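Long-range contact in putative hydrolase (Bacteroides ovatus, PDB 4HBS), which is of unknown function but, as a five-bladed beta-propeller of the beta-fructosidase clan, may hydrolyse glycosidic bonds: residues 85-90 with 390-395. Residues are numbered along the deposited sequence; the frame is centred on the assembly and turned at random.
Sequences ENRSRG and GSADFY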
loop_
_atom_site.group_PDB
_atom_site.type_symbol
_atom_site.label_atom_id
_atom_site.label_comp_id
_atom_site.label_asym_id
_atom_site.label_seq_id
_atom_site.Cartn_x
_atom_site.Cartn_y
_atom_site.Cartn_z
ATOM N N GLU A 85 -18.389 -19.584 10.931
ATOM C CA GLU A 85 -18.739 -19.187 12.293
ATOM C C GLU A 85 -17.489 -18.781 13.113
ATOM O O GLU A 85 -16.452 -19.467 13.061
ATOM C CB GLU A 85 -19.482 -20.346 13.009
ATOM C CG GLU A 85 -20.823 -20.740 12.372
ATOM C CD GLU A 85 -20.823 -21.969 11.461
ATOM O OE1 GLU A 85 -20.118 -21.951 10.422
ATOM O OE2 GLU A 85 -21.579 -22.925 11.758
ATOM N N ASN A 86 -17.605 -17.649 13.858
ATOM C CA ASN A 86 -16.557 -17.066 14.721
ATOM C C ASN A 86 -15.311 -16.674 13.927
ATOM O O ASN A 86 -14.189 -16.909 14.368
ATOM C CB ASN A 86 -16.186 -17.999 15.887
ATOM C CG ASN A 86 -17.363 -18.446 16.697
ATOM O OD1 ASN A 86 -17.644 -19.638 16.789
ATOM N ND2 ASN A 86 -18.070 -17.505 17.320
ATOM N N ARG A 87 -15.511 -16.023 12.772
ATOM C CA ARG A 87 -14.413 -15.545 11.927
ATOM C C ARG A 87 -13.359 -16.630 11.695
ATOM O O ARG A 87 -12.173 -16.368 11.824
ATOM C CB ARG A 87 -13.777 -14.280 12.548
ATOM C CG ARG A 87 -14.707 -13.083 12.591
ATOM C CD ARG A 87 -14.990 -12.526 11.210
ATOM N NE ARG A 87 -13.781 -12.009 10.573
ATOM C CZ ARG A 87 -13.645 -11.757 9.270
ATOM N NH1 ARG A 87 -14.646 -11.996 8.426
ATOM N NH2 ARG A 87 -12.498 -11.270 8.797
ATOM N N SER A 88 -13.804 -17.849 11.373
ATOM C CA SER A 88 -12.931 -18.982 11.130
ATOM C C SER A 88 -12.840 -19.145 9.641
ATOM O O SER A 88 -13.835 -19.503 9.029
ATOM C CB SER A 88 -13.494 -20.226 11.813
ATOM O OG SER A 88 -12.646 -21.352 11.666
ATOM N N ARG A 89 -11.706 -18.777 9.022
ATOM C CA ARG A 89 -11.581 -18.843 7.565
ATOM C C ARG A 89 -11.669 -20.282 7.069
ATOM O O ARG A 89 -11.050 -21.172 7.644
ATOM C CB ARG A 89 -10.285 -18.174 7.094
ATOM C CG ARG A 89 -9.947 -18.338 5.578
ATOM C CD ARG A 89 -9.264 -17.103 5.000
ATOM N NE ARG A 89 -8.245 -16.580 5.918
ATOM C CZ ARG A 89 -8.041 -15.299 6.241
ATOM N NH1 ARG A 89 -8.775 -14.334 5.686
ATOM N NH2 ARG A 89 -7.096 -14.969 7.119
ATOM N N GLY A 90 -12.461 -20.477 6.015
ATOM C CA GLY A 90 -12.691 -21.771 5.396
ATOM C C GLY A 90 -11.989 -21.891 4.059
ATOM O O GLY A 90 -10.835 -21.470 3.928
ATOM N N GLY A 390 -11.470 -16.800 14.801
ATOM C CA GLY A 390 -10.689 -15.584 14.605
ATOM C C GLY A 390 -9.537 -15.658 13.632
ATOM O O GLY A 390 -8.946 -14.622 13.323
ATOM N N SER A 391 -9.222 -16.854 13.098
ATOM C CA SER A 391 -8.132 -17.064 12.132
ATOM C C SER A 391 -8.219 -16.134 10.954
ATOM O O SER A 391 -7.178 -15.742 10.410
ATOM C CB SER A 391 -8.133 -18.502 11.636
ATOM O OG SER A 391 -9.383 -18.853 11.081
ATOM N N ALA A 392 -9.447 -15.741 10.565
ATOM C CA ALA A 392 -9.646 -14.818 9.454
ATOM C C ALA A 392 -8.928 -13.457 9.639
ATOM O O ALA A 392 -8.533 -12.840 8.643
ATOM C CB ALA A 392 -11.136 -14.565 9.244
ATOM N N ASP A 393 -8.747 -13.002 10.904
ATOM C CA ASP A 393 -8.302 -11.646 11.214
ATOM C C ASP A 393 -6.788 -11.408 11.511
ATOM O O ASP A 393 -6.422 -10.323 11.986
ATOM C CB ASP A 393 -9.174 -11.130 12.347
ATOM C CG ASP A 393 -10.620 -10.961 11.929
ATOM O OD1 ASP A 393 -10.864 -10.365 10.849
ATOM O OD2 ASP A 393 -11.504 -11.505 12.622
ATOM N N PHE A 394 -5.911 -12.321 11.099
ATOM C CA PHE A 394 -4.479 -12.054 11.196
ATOM C C PHE A 394 -4.067 -11.299 9.960
ATOM O O PHE A 394 -3.385 -10.278 10.023
ATOM C CB PHE A 394 -3.672 -13.360 11.289
ATOM C CG PHE A 394 -3.698 -14.017 12.643
ATOM C CD1 PHE A 394 -3.116 -13.400 13.745
ATOM C CD2 PHE A 394 -4.234 -15.285 12.805
ATOM C CE1 PHE A 394 -3.052 -14.047 14.976
ATOM C CE2 PHE A 394 -4.226 -15.907 14.054
ATOM C CZ PHE A 394 -3.633 -15.285 15.132
ATOM N N TYR A 395 -4.499 -11.826 8.814
ATOM C CA TYR A 395 -4.140 -11.357 7.506
ATOM C C TYR A 395 -5.181 -10.444 6.845
ATOM O O TYR A 395 -5.806 -10.805 5.850
ATOM C CB TYR A 395 -3.903 -12.584 6.660
ATOM C CG TYR A 395 -3.084 -12.305 5.440
ATOM C CD1 TYR A 395 -1.755 -11.920 5.545
ATOM C CD2 TYR A 395 -3.621 -12.463 4.171
ATOM C CE1 TYR A 395 -0.992 -11.662 4.424
ATOM C CE2 TYR A 395 -2.860 -12.234 3.041
ATOM C CZ TYR A 395 -1.536 -11.849 3.170
ATOM O OH TYR A 395 -0.748 -11.658 2.076
#
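Ala392 CB lies over one face of the Arg87 guanidinium, 3.6 Å from NH2 and offset toward the rim, while the Asp393 carboxylate meets its edge, the two planes 27° apart. The grip is side-on: Arg87 NE gives a nearly straight bond (172°) to Asp393 OD2 at 3.1 Å, and NH2 reaches OD1 at 2.8 Å, both on the syn side but tilted out of the carboxylate plane. Arg87 NH1 binds Arg51 O, and Arg396 makes a second salt bridge to Asp393 OD1. The Arg89 guanidinium has Ala392 CA over one face; NH2 makes a weak bond to Ala392 O, but NE and NH1 are taken by Asn385 O and Asn56 OD1. The contact joins two propeller blades: the hairpin of strands 82-84 and 88-93, inserted between strands 71-75 and 98-102 of one sheet, with a G1 beta bulge at Arg87 and Ser88, meets the loop between strands 371-377 and 399-403 of another. Backbone bonds run from Gly390 N to Asn86 O (2.8 Å) and from Ala392 N to Arg87 O (3.1 Å). An alanine in place of Arg87 would remove the two-nitrogen grip and probably leave Asp393 without one of its two arginine partners, Arg396 remaining, and Ala392 CB less covered. Set between N and the carbonyl carbon (chi1 56°), Ser391 OG accepts a bond from Arg89 N at 3.1 Å and is also hydrogen-bonded to Ala388 O.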